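Local coordinates for cellulose biosynthesis protein BcsG (Salmonella typhimurium LT2, PDB 5OLT), which is required for cellulose biosynthesis, the chain described being its zinc-bound extramembrane domain, a member of the alkaline phosphatase family, at residues A[15-20]-A[348-353]; A[44-49]-A[320-325]; A[80-85]-A[241-246]; A[90-95]-A[310-315]; A[285-290]-A[360-365]. All coordinates share one frame; numbering follows the deposited sequence. Where two conformers were deposited one is given.

Overall arrangement
The contacts lie in and around a mixed seven-stranded sheet. Contact 4 adds edge strand 310-312 to strand 90-96, and the chain then runs into helix 318-328, whose I321 and L324 pack on F92; another flank of this helix makes contact 2. R44 ties contact 2 to contact 1, with NH1 2.8 Å from Q350 O. Contact 1 meets contact 5 where P353 packs on Q364. Contact 3, its centre about 31 Å from that of contact 1, adjoins contact 4 where W85 touches L91. The zinc ion, held by C67, S102, E266 and H267, is about 12 Å from the P285 side chain of contact 5 and about 14 Å from that of F242 in contact 3.

Contact 1 (A[15-20]-A[348-353]); sequences IGDMPA and LPQTAP
D17 and Q350 meet where two irregular, extended loops run past each other, and the arrangement illustrates how a carboxylate can pin one loop to the backbone of another. Q350 N donates to D17 OD2 over 2.9 Å, almost perfectly straight at 179°. The donor reaches the anti side of the oxygen, some 30° out of the carboxylate plane. D17 CB also touches Q350 O at 3.3 Å, an oxygen that accepts a hydrogen bond from R44 NH1. M18 SD sits 3.6 Å from A352 N, against the T351-A352 peptide, and a bend at the thioether (chi3 -67°) turns CE back to lie 3.5 Å from Q350 OE1. The methionine and glutamine side chains cross at about a right angle. Further out, the guanidinium of R44 adds a long, weak ion pair to D17 OD2, which would favour a charged carboxylate there. T351 is paired through its backbone with P315, while A352 lies on W33 and F37 of helix 27-42, and P19 O accepts from W33 NE1. The contact thus draws the N-terminal approach to helix 27-42 onto the connection between helix 341-345 and strand 355-357. A water completes the join, accepting from A352 N at 2.9 Å and lying 2.8 Å from D17 O.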
# COMPACT_ATOMS: atom_id res chain seq x y z
N ILE A 15 -17.44 -14.27 12.29
CA ILE A 15 -16.11 -13.74 12.64
C ILE A 15 -16.02 -12.28 12.16
O ILE A 15 -16.06 -12.03 10.95
CB ILE A 15 -14.97 -14.66 12.07
CG1 ILE A 15 -15.03 -16.09 12.68
CG2 ILE A 15 -13.58 -14.02 12.20
CD1 ILE A 15 -14.98 -16.20 14.20
N GLY A 16 -15.95 -11.34 13.10
CA GLY A 16 -15.84 -9.91 12.77
C GLY A 16 -14.44 -9.57 12.26
O GLY A 16 -13.45 -10.19 12.67
N ASP A 17 -14.34 -8.62 11.32
CA ASP A 17 -13.01 -8.25 10.78
C ASP A 17 -12.20 -7.47 11.80
O ASP A 17 -10.99 -7.46 11.73
CB ASP A 17 -13.12 -7.37 9.53
CG ASP A 17 -13.53 -8.14 8.27
OD1 ASP A 17 -13.80 -9.36 8.37
OD2 ASP A 17 -13.59 -7.50 7.18
N MET A 18 -12.88 -6.76 12.69
CA MET A 18 -12.19 -5.97 13.73
C MET A 18 -12.67 -6.36 15.13
O MET A 18 -13.88 -6.28 15.43
CB MET A 18 -12.37 -4.47 13.47
CG MET A 18 -11.79 -4.09 12.10
SD MET A 18 -11.80 -2.34 11.85
CE MET A 18 -13.56 -1.99 11.77
N PRO A 19 -11.74 -6.78 16.01
CA PRO A 19 -12.16 -7.25 17.33
C PRO A 19 -12.80 -6.12 18.14
O PRO A 19 -12.31 -4.97 18.11
CB PRO A 19 -10.84 -7.67 17.99
CG PRO A 19 -9.90 -7.92 16.85
CD PRO A 19 -10.28 -6.90 15.83
N ALA A 20 -13.87 -6.44 18.86
CA ALA A 20 -14.62 -5.45 19.63
C ALA A 20 -13.78 -4.78 20.72
O ALA A 20 -12.83 -5.39 21.26
CB ALA A 20 -15.84 -6.11 20.25
N LEU A 348 -15.02 -5.72 1.11
CA LEU A 348 -13.56 -5.84 1.17
C LEU A 348 -13.17 -6.05 2.63
O LEU A 348 -13.86 -5.59 3.55
CB LEU A 348 -12.89 -4.57 0.61
CG LEU A 348 -13.03 -4.31 -0.89
CD1 LEU A 348 -12.54 -2.92 -1.25
CD2 LEU A 348 -12.32 -5.37 -1.72
N PRO A 349 -12.05 -6.75 2.83
CA PRO A 349 -11.64 -6.93 4.23
C PRO A 349 -11.33 -5.60 4.92
O PRO A 349 -10.67 -4.72 4.35
CB PRO A 349 -10.38 -7.77 4.13
CG PRO A 349 -9.93 -7.66 2.74
CD PRO A 349 -11.12 -7.36 1.87
N GLN A 350 -11.82 -5.47 6.14
CA GLN A 350 -11.50 -4.31 6.99
C GLN A 350 -10.43 -4.75 7.96
O GLN A 350 -10.37 -5.93 8.33
CB GLN A 350 -12.71 -3.84 7.81
CG GLN A 350 -13.86 -3.44 6.88
CD GLN A 350 -15.06 -2.94 7.63
OE1 GLN A 350 -14.96 -2.19 8.58
NE2 GLN A 350 -16.25 -3.29 7.12
N THR A 351 -9.58 -3.80 8.35
CA THR A 351 -8.47 -4.10 9.25
C THR A 351 -8.38 -2.94 10.22
O THR A 351 -8.39 -1.76 9.81
CB THR A 351 -7.14 -4.22 8.46
OG1 THR A 351 -7.29 -5.23 7.44
CG2 THR A 351 -5.99 -4.62 9.40
N ALA A 352 -8.30 -3.25 11.51
CA ALA A 352 -8.13 -2.19 12.51
C ALA A 352 -6.80 -1.47 12.27
O ALA A 352 -5.82 -2.11 11.80
CB ALA A 352 -8.20 -2.77 13.94
N PRO A 353 -6.75 -0.16 12.58
CA PRO A 353 -5.51 0.63 12.36
C PRO A 353 -4.51 0.42 13.48
O PRO A 353 -4.45 1.16 14.44
CB PRO A 353 -6.02 2.07 12.30
CG PRO A 353 -7.20 2.04 13.20
CD PRO A 353 -7.89 0.73 12.90
O HOH W 1 -8.54 -6.10 12.11

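Contact 2 (A[44-49]-A[320-325]); sequences RKTTFP and AISELV
T46 and E323 bring their CA atoms to 6.1 Å as the loop 44-49, with no regular structure of its own, passes the flank of helix 318-328. Two hydroxyls bond across the contact, T46 OG1 and S322 OG, 3.0 Å apart in the T46 conformer described, one of two modelled. S322 turns OG away from its own backbone N (chi1 -179°), which sends the oxygen out from the helix toward the loop, where it has its strongest polar partner in S113 OG. In the same T46 conformer a water lies 2.6 Å from OG1 and donates to E323 OE1 over 2.8 Å, so the glutamate joins the loop indirectly; its other oxygen, OE2, forms a salt bridge with R327. F48 meets this helix segment with the rim of its ring: CE1 comes 3.9 Å from S322 OG, and CE2 lies 4.3 Å from V325 CG1, both partners near the ring plane. L132 and N135 of helix 132-138 also touch this phenyl group. Either hydroxyl of the T46-S322 pair could be the donor, so their bond may tolerate more than one proton order, while the salt bridge to R327 probably favours an ionised E323 carboxylate.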
# COMPACT_ATOMS: atom_id res chain seq x y z
N ARG A 44 -6.38 -14.91 8.66
CA ARG A 44 -6.93 -14.25 7.47
C ARG A 44 -6.00 -14.43 6.29
O ARG A 44 -4.78 -14.29 6.41
CB ARG A 44 -7.10 -12.74 7.71
CG ARG A 44 -7.99 -12.42 8.87
CD ARG A 44 -8.11 -10.91 9.09
NE ARG A 44 -9.09 -10.33 8.17
CZ ARG A 44 -9.43 -9.05 8.18
NH1 ARG A 44 -8.79 -8.17 8.94
NH2 ARG A 44 -10.37 -8.61 7.35
N LYS A 45 -6.59 -14.73 5.14
CA LYS A 45 -5.81 -14.83 3.91
C LYS A 45 -6.75 -14.61 2.75
O LYS A 45 -7.95 -14.86 2.84
CB LYS A 45 -5.07 -16.18 3.80
CG LYS A 45 -5.95 -17.37 3.53
CD LYS A 45 -5.11 -18.60 3.21
CE LYS A 45 -5.99 -19.72 2.65
NZ LYS A 45 -5.23 -20.88 2.09
N THR A 46 -6.16 -14.10 1.68
CA THR A 46 -6.81 -14.09 0.38
C THR A 46 -6.62 -15.45 -0.23
O THR A 46 -5.53 -15.98 -0.31
CB THR A 46 -6.13 -13.06 -0.51
OG1 THR A 46 -6.07 -11.84 0.20
CG2 THR A 46 -6.90 -12.89 -1.80
N THR A 47 -7.68 -16.04 -0.72
CA THR A 47 -7.46 -17.30 -1.46
C THR A 47 -7.39 -17.03 -2.95
O THR A 47 -8.35 -16.52 -3.54
CB THR A 47 -8.51 -18.35 -1.13
OG1 THR A 47 -8.42 -18.64 0.27
CG2 THR A 47 -8.25 -19.63 -1.89
N PHE A 48 -6.21 -17.30 -3.52
CA PHE A 48 -6.03 -17.31 -4.98
C PHE A 48 -6.53 -18.62 -5.59
O PHE A 48 -6.49 -19.66 -4.93
CB PHE A 48 -4.58 -17.03 -5.34
CG PHE A 48 -4.22 -15.57 -5.22
CD1 PHE A 48 -3.95 -15.00 -3.97
CD2 PHE A 48 -4.18 -14.77 -6.37
CE1 PHE A 48 -3.67 -13.66 -3.88
CE2 PHE A 48 -3.92 -13.41 -6.27
CZ PHE A 48 -3.63 -12.85 -5.02
N PRO A 49 -7.01 -18.57 -6.84
CA PRO A 49 -7.39 -19.84 -7.50
C PRO A 49 -6.18 -20.73 -7.73
O PRO A 49 -5.04 -20.24 -7.83
CB PRO A 49 -7.93 -19.38 -8.86
CG PRO A 49 -7.31 -18.03 -9.08
CD PRO A 49 -7.25 -17.40 -7.71
N ALA A 320 -6.88 -5.65 1.89
CA ALA A 320 -7.89 -5.17 0.92
C ALA A 320 -7.31 -5.01 -0.49
O ALA A 320 -8.05 -5.22 -1.48
CB ALA A 320 -8.51 -3.87 1.38
N ILE A 321 -6.02 -4.66 -0.60
CA ILE A 321 -5.37 -4.59 -1.91
C ILE A 321 -5.26 -6.00 -2.50
O ILE A 321 -5.65 -6.24 -3.65
CB ILE A 321 -3.97 -3.93 -1.83
CG1 ILE A 321 -4.07 -2.51 -1.24
CG2 ILE A 321 -3.24 -4.01 -3.18
CD1 ILE A 321 -4.92 -1.53 -2.01
N SER A 322 -4.83 -6.96 -1.68
CA SER A 322 -4.75 -8.33 -2.14
C SER A 322 -6.13 -8.83 -2.59
O SER A 322 -6.23 -9.54 -3.63
CB SER A 322 -4.13 -9.21 -1.06
OG SER A 322 -4.04 -10.55 -1.54
N GLU A 323 -7.19 -8.50 -1.84
CA GLU A 323 -8.52 -8.92 -2.27
C GLU A 323 -8.92 -8.33 -3.62
O GLU A 323 -9.46 -9.04 -4.47
CB GLU A 323 -9.54 -8.54 -1.21
CG GLU A 323 -10.95 -8.95 -1.55
CD GLU A 323 -11.17 -10.42 -1.69
OE1 GLU A 323 -10.43 -11.21 -1.07
OE2 GLU A 323 -12.13 -10.78 -2.42
N LEU A 324 -8.61 -7.05 -3.84
CA LEU A 324 -8.93 -6.47 -5.14
C LEU A 324 -8.15 -7.14 -6.26
O LEU A 324 -8.72 -7.38 -7.35
CB LEU A 324 -8.66 -4.95 -5.14
CG LEU A 324 -9.72 -4.12 -4.39
CD1 LEU A 324 -9.20 -2.71 -4.17
CD2 LEU A 324 -11.07 -4.08 -5.15
N VAL A 325 -6.88 -7.51 -6.00
CA VAL A 325 -6.10 -8.26 -6.98
C VAL A 325 -6.75 -9.61 -7.29
O VAL A 325 -6.86 -9.97 -8.47
CB VAL A 325 -4.60 -8.39 -6.57
CG1 VAL A 325 -3.83 -9.30 -7.55
CG2 VAL A 325 -3.96 -6.98 -6.51
O HOH W 2 -8.50 -11.07 0.91

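Contact 3 (A[80-85]-A[241-246]); sequences MSHPLW and LFDELD
H82 lays the face of its imidazole on the CB of F242 while both ring nitrogens are engaged in the ring plane, an instructive case of a ring engaged on both faces and at both nitrogens. F242 CB stands 3.4 Å from the ring centroid, nearly on the normal, and P83 CD covers the opposite face toward the rim. NE2 donates to D243 OD1 over 2.8 Å; the bond is bent, with an N-H...O angle of 146°, and the nitrogen comes from above the carboxylate plane rather than within it. ND1 accepts from L84 N at 3.0 Å, so the proton sits on NE2 and the imidazole is probably neutral. This second bond is a capping bond at the start of the short helix 84-87, which lies here against the long helix 234-255. An extended first torsion (chi1 -167°) carries the imidazole across to that helix. Between the helices H82, F242 and W85 build an aromatic cluster. F242 turns its edge to the face of H82 and offers its own face to the edge of the W85 six-membered ring, a T-shaped pair with centroids 5.1 Å apart and planes at 70°. W85 NE1 is hydrogen-bonded to L79 O. L84 adds both methyls, CD2 lying 3.8 Å from F242 CD1 and CD1 4.1 Å from L245 CB. L245 in turn leans on L195 of helix 191-203.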
# COMPACT_ATOMS: atom_id res chain seq x y z
N MET A 80 -4.65 18.49 -1.78
CA MET A 80 -5.86 17.68 -1.79
C MET A 80 -6.68 17.82 -3.08
O MET A 80 -7.39 16.88 -3.45
CB MET A 80 -6.74 18.02 -0.60
CG MET A 80 -6.11 17.62 0.72
SD MET A 80 -6.03 15.83 0.93
CE MET A 80 -7.75 15.46 1.27
N SER A 81 -6.51 18.92 -3.80
CA SER A 81 -7.26 19.09 -5.03
C SER A 81 -6.44 18.81 -6.29
O SER A 81 -6.89 19.10 -7.41
CB SER A 81 -7.88 20.49 -5.10
OG SER A 81 -6.87 21.46 -5.08
N HIS A 82 -5.24 18.24 -6.12
CA HIS A 82 -4.49 17.83 -7.29
C HIS A 82 -5.36 16.87 -8.13
O HIS A 82 -5.99 15.98 -7.56
CB HIS A 82 -3.19 17.13 -6.91
CG HIS A 82 -2.28 16.97 -8.08
ND1 HIS A 82 -2.48 16.02 -9.06
CD2 HIS A 82 -1.22 17.73 -8.49
CE1 HIS A 82 -1.57 16.19 -10.01
NE2 HIS A 82 -0.78 17.20 -9.68
N PRO A 83 -5.39 17.04 -9.47
CA PRO A 83 -6.23 16.20 -10.32
C PRO A 83 -5.96 14.70 -10.18
O PRO A 83 -6.87 13.93 -10.45
CB PRO A 83 -5.89 16.65 -11.75
CG PRO A 83 -5.24 17.98 -11.62
CD PRO A 83 -4.76 18.16 -10.22
N LEU A 84 -4.78 14.28 -9.74
CA LEU A 84 -4.47 12.84 -9.62
C LEU A 84 -5.54 12.13 -8.79
O LEU A 84 -5.98 11.04 -9.16
CB LEU A 84 -3.09 12.63 -8.97
CG LEU A 84 -2.71 11.15 -8.71
CD1 LEU A 84 -2.47 10.42 -10.03
CD2 LEU A 84 -1.48 11.15 -7.82
N TRP A 85 -5.98 12.73 -7.68
CA TRP A 85 -6.88 12.03 -6.78
C TRP A 85 -8.18 11.70 -7.44
O TRP A 85 -8.76 10.68 -7.14
CB TRP A 85 -7.12 12.78 -5.45
CG TRP A 85 -5.84 13.22 -4.83
CD1 TRP A 85 -5.43 14.51 -4.61
CD2 TRP A 85 -4.77 12.38 -4.38
NE1 TRP A 85 -4.18 14.52 -4.07
CE2 TRP A 85 -3.75 13.23 -3.89
CE3 TRP A 85 -4.57 10.96 -4.32
CZ2 TRP A 85 -2.55 12.74 -3.38
CZ3 TRP A 85 -3.38 10.50 -3.81
CH2 TRP A 85 -2.39 11.38 -3.36
N LEU A 241 5.74 14.86 -8.63
CA LEU A 241 5.40 13.43 -8.67
C LEU A 241 3.97 13.23 -9.17
O LEU A 241 3.72 12.37 -10.02
CB LEU A 241 5.56 12.81 -7.28
CG LEU A 241 5.10 11.34 -7.18
CD1 LEU A 241 5.86 10.41 -8.14
CD2 LEU A 241 5.22 10.87 -5.74
N PHE A 242 3.03 14.00 -8.62
CA PHE A 242 1.64 13.79 -8.98
C PHE A 242 1.40 14.16 -10.43
O PHE A 242 0.64 13.49 -11.12
CB PHE A 242 0.70 14.57 -8.06
CG PHE A 242 0.82 14.21 -6.59
CD1 PHE A 242 1.39 13.02 -6.15
CD2 PHE A 242 0.30 15.10 -5.63
CE1 PHE A 242 1.48 12.77 -4.79
CE2 PHE A 242 0.40 14.84 -4.26
CZ PHE A 242 0.98 13.65 -3.85
N ASP A 243 2.06 15.22 -10.91
CA ASP A 243 1.97 15.57 -12.34
C ASP A 243 2.57 14.48 -13.23
O ASP A 243 1.99 14.16 -14.29
CB ASP A 243 2.70 16.90 -12.59
CG ASP A 243 1.87 18.12 -12.13
OD1 ASP A 243 0.63 17.99 -11.91
OD2 ASP A 243 2.49 19.21 -12.00
N GLU A 244 3.67 13.84 -12.78
CA GLU A 244 4.24 12.77 -13.57
C GLU A 244 3.36 11.53 -13.56
O GLU A 244 3.21 10.90 -14.60
CB GLU A 244 5.66 12.46 -13.13
CG GLU A 244 6.61 13.58 -13.53
CD GLU A 244 8.07 13.20 -13.42
OE1 GLU A 244 8.44 12.18 -12.79
OE2 GLU A 244 8.90 13.98 -13.98
N LEU A 245 2.78 11.19 -12.41
CA LEU A 245 1.88 10.04 -12.37
C LEU A 245 0.66 10.29 -13.25
O LEU A 245 0.24 9.39 -13.99
CB LEU A 245 1.46 9.72 -10.93
CG LEU A 245 2.58 9.21 -10.03
CD1 LEU A 245 2.04 9.08 -8.61
CD2 LEU A 245 3.14 7.88 -10.54
N ASP A 246 0.10 11.50 -13.20
CA ASP A 246 -1.05 11.79 -14.04
C ASP A 246 -0.71 11.74 -15.51
O ASP A 246 -1.50 11.22 -16.31
CB ASP A 246 -1.65 13.14 -13.65
CG ASP A 246 -3.14 13.18 -13.84
OD1 ASP A 246 -3.82 12.18 -13.48
OD2 ASP A 246 -3.62 14.21 -14.33

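Contact 4 (A[90-95]-A[310-315]); sequences ILFKHF and IDINQP
F92 and I312 stand side by side and point the same way from two parallel strands, 90-92 and 310-312, the second forming an edge of the main mixed sheet. I312 CB touches F92 CD2 at 3.6 Å, and its CG1 lies over the ring face, 4.1 Å from the centroid; F95 CD2 approaches the opposite face. The same CG1 reaches back to I90 CG2 at 3.6 Å, the two isoleucines crossing obliquely, so I312 is wedged between alternate residues of its neighbour. This apolar face is covered by helix 318-328, through I321 and L324, and by T345 of helix 341-345. On the other face K93 bends at chi2 and chi4 to bring NZ over D311, a weak salt bridge of 3.4 Å to OD2. Backbone bonds fix the pairing: L91 N to I310 O, I312 N to L91 O, and K93 N to I312 O, the last at 3.0 Å. At K93 and H94 the chain turns a corner and regular pairing stops. There H94 meets N313 O with its ring edge, CD2 lying 3.1 Å from the oxygen. At the corner a water accepts a hydrogen bond from H94 N at 2.9 Å and donates to both I312 O and Q314 O, each 2.8 Å away.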
# COMPACT_ATOMS: atom_id res chain seq x y z
N ILE A 90 -10.88 3.74 -7.51
CA ILE A 90 -11.13 3.39 -6.12
C ILE A 90 -10.14 4.18 -5.28
O ILE A 90 -8.94 4.17 -5.60
CB ILE A 90 -10.93 1.88 -5.90
CG1 ILE A 90 -11.87 1.05 -6.77
CG2 ILE A 90 -11.07 1.54 -4.41
CD1 ILE A 90 -11.48 -0.43 -6.84
N LEU A 91 -10.59 4.82 -4.22
CA LEU A 91 -9.69 5.62 -3.38
C LEU A 91 -9.99 5.32 -1.93
O LEU A 91 -11.13 5.50 -1.47
CB LEU A 91 -9.88 7.11 -3.72
CG LEU A 91 -8.98 8.12 -3.01
CD1 LEU A 91 -7.51 7.85 -3.30
CD2 LEU A 91 -9.37 9.53 -3.46
N PHE A 92 -8.96 4.86 -1.20
CA PHE A 92 -9.14 4.60 0.23
C PHE A 92 -8.90 5.84 1.07
O PHE A 92 -7.89 6.55 0.88
CB PHE A 92 -8.12 3.53 0.67
CG PHE A 92 -8.40 2.15 0.13
CD1 PHE A 92 -7.94 1.77 -1.14
CD2 PHE A 92 -9.05 1.21 0.91
CE1 PHE A 92 -8.18 0.49 -1.64
CE2 PHE A 92 -9.29 -0.09 0.43
CZ PHE A 92 -8.84 -0.47 -0.85
N LYS A 93 -9.80 6.09 2.02
CA LYS A 93 -9.74 7.24 2.91
C LYS A 93 -9.23 6.92 4.31
O LYS A 93 -8.82 7.79 5.02
CB LYS A 93 -11.11 7.94 2.97
CG LYS A 93 -11.61 8.50 1.64
CD LYS A 93 -10.61 9.49 1.06
CE LYS A 93 -11.09 10.13 -0.24
NZ LYS A 93 -12.25 11.03 0.01
N HIS A 94 -9.24 5.64 4.67
CA HIS A 94 -8.76 5.20 5.98
C HIS A 94 -7.93 3.94 5.79
O HIS A 94 -8.18 2.91 6.44
CB HIS A 94 -9.93 5.02 6.98
CG HIS A 94 -10.57 6.32 7.32
ND1 HIS A 94 -9.95 7.24 8.14
CD2 HIS A 94 -11.72 6.89 6.89
CE1 HIS A 94 -10.72 8.31 8.24
NE2 HIS A 94 -11.77 8.14 7.47
N PHE A 95 -6.91 4.04 4.94
CA PHE A 95 -5.95 2.95 4.71
C PHE A 95 -4.77 3.15 5.65
O PHE A 95 -4.15 4.21 5.63
CB PHE A 95 -5.46 3.00 3.25
CG PHE A 95 -4.67 1.80 2.86
CD1 PHE A 95 -3.29 1.68 3.23
CD2 PHE A 95 -5.27 0.77 2.16
CE1 PHE A 95 -2.57 0.55 2.85
CE2 PHE A 95 -4.53 -0.32 1.76
CZ PHE A 95 -3.20 -0.45 2.11
N ILE A 310 -14.62 5.79 -6.47
CA ILE A 310 -15.38 5.18 -5.38
C ILE A 310 -14.56 5.28 -4.10
O ILE A 310 -13.46 4.72 -4.05
CB ILE A 310 -15.70 3.72 -5.73
CG1 ILE A 310 -16.57 3.65 -7.01
CG2 ILE A 310 -16.39 3.05 -4.55
CD1 ILE A 310 -16.55 2.25 -7.60
N ASP A 311 -15.06 5.97 -3.09
CA ASP A 311 -14.34 6.06 -1.83
C ASP A 311 -14.57 4.82 -1.00
O ASP A 311 -15.70 4.33 -0.86
CB ASP A 311 -14.81 7.25 -1.01
CG ASP A 311 -14.38 8.56 -1.59
OD1 ASP A 311 -13.41 8.63 -2.39
OD2 ASP A 311 -15.05 9.56 -1.23
N ILE A 312 -13.49 4.30 -0.43
CA ILE A 312 -13.59 3.20 0.53
C ILE A 312 -13.32 3.87 1.87
O ILE A 312 -12.19 4.32 2.15
CB ILE A 312 -12.53 2.08 0.28
CG1 ILE A 312 -12.60 1.53 -1.14
CG2 ILE A 312 -12.68 0.96 1.31
CD1 ILE A 312 -13.93 0.96 -1.57
N ASN A 313 -14.35 3.96 2.70
CA ASN A 313 -14.23 4.68 3.97
C ASN A 313 -13.91 3.82 5.18
O ASN A 313 -13.42 4.35 6.18
CB ASN A 313 -15.52 5.47 4.23
CG ASN A 313 -15.80 6.50 3.14
OD1 ASN A 313 -16.88 6.51 2.54
ND2 ASN A 313 -14.86 7.35 2.92
N GLN A 314 -14.12 2.52 5.06
CA GLN A 314 -13.90 1.61 6.20
C GLN A 314 -12.41 1.44 6.48
O GLN A 314 -11.58 1.54 5.55
CB GLN A 314 -14.54 0.25 5.90
CG GLN A 314 -16.05 0.35 5.65
CD GLN A 314 -16.45 0.53 4.17
OE1 GLN A 314 -15.62 0.78 3.26
NE2 GLN A 314 -17.75 0.39 3.93
N PRO A 315 -12.05 1.19 7.75
CA PRO A 315 -10.61 1.00 8.07
C PRO A 315 -10.05 -0.17 7.25
O PRO A 315 -10.62 -1.27 7.27
CB PRO A 315 -10.63 0.64 9.56
CG PRO A 315 -11.87 1.25 10.07
CD PRO A 315 -12.88 1.14 8.98
O HOH W 3 -10.21 3.11 3.68

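Contact 5 (A[285-290]-A[360-365]); sequences PSPSIT and AVVIQY
Between P285 and P287, the two prolines that lean on V362, the carbonyl oxygen of S286 accepts from T290 N at 3.0 Å and, more weakly, from I289 N. S286 is also the N-cap of the short helix 287-290, its OG accepting from I289 N over 3.3 Å. The turn meets strand 360-365 through van der Waals contact. V362 carries most of it: its CB and CG2 both approach P285 O, CB at 3.4 Å, and CG2 continues along the P285 ring to 3.9 Å from CD. Because CG1 lies opposite the backbone N (chi1 172°), the other branch is directed to P287, 4.1 Å from its CD and crossing it at about a right angle. Helix 287-290 leads straight into strand 291-299 of the main sheet, whereas 360-365 belongs to the small antiparallel C-terminal sheet, so the contact places the small sheet against the segment that leads into the main one. On the strand's other side, V361 and I363 face helix 27-42. A360 extends the apolar strip, CB to P285 CD 4.2 Å. At the far end Q364 folds at chi2 (-82°), and its NE2 comes to 3.3 Å from P287 CG, with P369 touching both residues.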
# COMPACT_ATOMS: atom_id res chain seq x y z
N PRO A 285 4.75 5.40 15.07
CA PRO A 285 3.87 5.35 13.87
C PRO A 285 2.47 5.86 14.21
O PRO A 285 1.51 5.10 14.42
CB PRO A 285 3.91 3.88 13.49
CG PRO A 285 4.05 3.18 14.83
CD PRO A 285 4.96 4.06 15.66
N SER A 286 2.39 7.18 14.34
CA SER A 286 1.14 7.84 14.70
C SER A 286 0.08 7.72 13.61
O SER A 286 0.41 7.47 12.45
CB SER A 286 1.44 9.32 14.94
OG SER A 286 1.72 9.93 13.69
N PRO A 287 -1.19 7.96 13.98
CA PRO A 287 -2.26 7.90 12.99
C PRO A 287 -2.02 8.86 11.83
O PRO A 287 -2.27 8.49 10.68
CB PRO A 287 -3.50 8.29 13.80
CG PRO A 287 -3.20 7.78 15.17
CD PRO A 287 -1.73 8.09 15.36
N SER A 288 -1.51 10.04 12.11
CA SER A 288 -1.23 11.01 11.05
C SER A 288 -0.22 10.45 10.04
O SER A 288 -0.35 10.64 8.81
CB SER A 288 -0.71 12.27 11.71
OG SER A 288 -0.38 13.27 10.79
N ILE A 289 0.81 9.77 10.56
CA ILE A 289 1.88 9.26 9.70
C ILE A 289 1.39 8.04 8.90
O ILE A 289 1.83 7.82 7.78
CB ILE A 289 3.13 8.92 10.55
CG1 ILE A 289 3.72 10.27 11.05
CG2 ILE A 289 4.17 8.18 9.74
CD1 ILE A 289 4.74 10.12 12.18
N THR A 290 0.51 7.23 9.46
CA THR A 290 0.19 5.95 8.84
C THR A 290 -1.14 5.94 8.05
O THR A 290 -1.38 4.97 7.34
CB THR A 290 0.13 4.82 9.88
OG1 THR A 290 -0.95 5.12 10.79
CG2 THR A 290 1.47 4.74 10.62
N ALA A 360 7.63 0.06 19.18
CA ALA A 360 6.41 0.79 19.51
C ALA A 360 5.24 0.21 18.76
O ALA A 360 5.38 -0.17 17.58
CB ALA A 360 6.57 2.26 19.15
N VAL A 361 4.10 0.17 19.44
CA VAL A 361 2.80 -0.16 18.81
C VAL A 361 1.84 1.00 19.06
O VAL A 361 1.80 1.56 20.17
CB VAL A 361 2.18 -1.46 19.40
CG1 VAL A 361 0.92 -1.83 18.66
CG2 VAL A 361 3.15 -2.68 19.33
N VAL A 362 1.09 1.37 18.01
CA VAL A 362 0.07 2.40 18.13
C VAL A 362 -1.24 1.74 17.71
O VAL A 362 -1.32 1.07 16.67
CB VAL A 362 0.37 3.61 17.22
CG1 VAL A 362 -0.79 4.58 17.22
CG2 VAL A 362 1.62 4.31 17.72
N ILE A 363 -2.28 1.98 18.50
CA ILE A 363 -3.65 1.51 18.18
C ILE A 363 -4.64 2.63 18.40
O ILE A 363 -4.34 3.63 19.06
CB ILE A 363 -4.07 0.27 19.03
CG1 ILE A 363 -4.29 0.64 20.51
CG2 ILE A 363 -3.02 -0.84 18.85
CD1 ILE A 363 -4.77 -0.52 21.39
N GLN A 364 -5.83 2.45 17.82
CA GLN A 364 -7.00 3.26 18.15
C GLN A 364 -7.90 2.40 19.02
O GLN A 364 -8.22 1.28 18.65
CB GLN A 364 -7.75 3.69 16.90
CG GLN A 364 -6.97 4.63 16.00
CD GLN A 364 -7.04 6.08 16.45
OE1 GLN A 364 -7.79 6.44 17.35
NE2 GLN A 364 -6.27 6.91 15.79
N TYR A 365 -8.30 2.91 20.17
CA TYR A 365 -9.15 2.11 21.07
C TYR A 365 -10.26 3.03 21.53
O TYR A 365 -9.97 4.09 22.12
CB TYR A 365 -8.34 1.57 22.28
CG TYR A 365 -9.11 0.52 23.05
CD1 TYR A 365 -10.03 0.91 24.04
CD2 TYR A 365 -8.94 -0.85 22.78
CE1 TYR A 365 -10.78 -0.05 24.73
CE2 TYR A 365 -9.70 -1.81 23.45
CZ TYR A 365 -10.60 -1.40 24.43
OH TYR A 365 -11.34 -2.35 25.11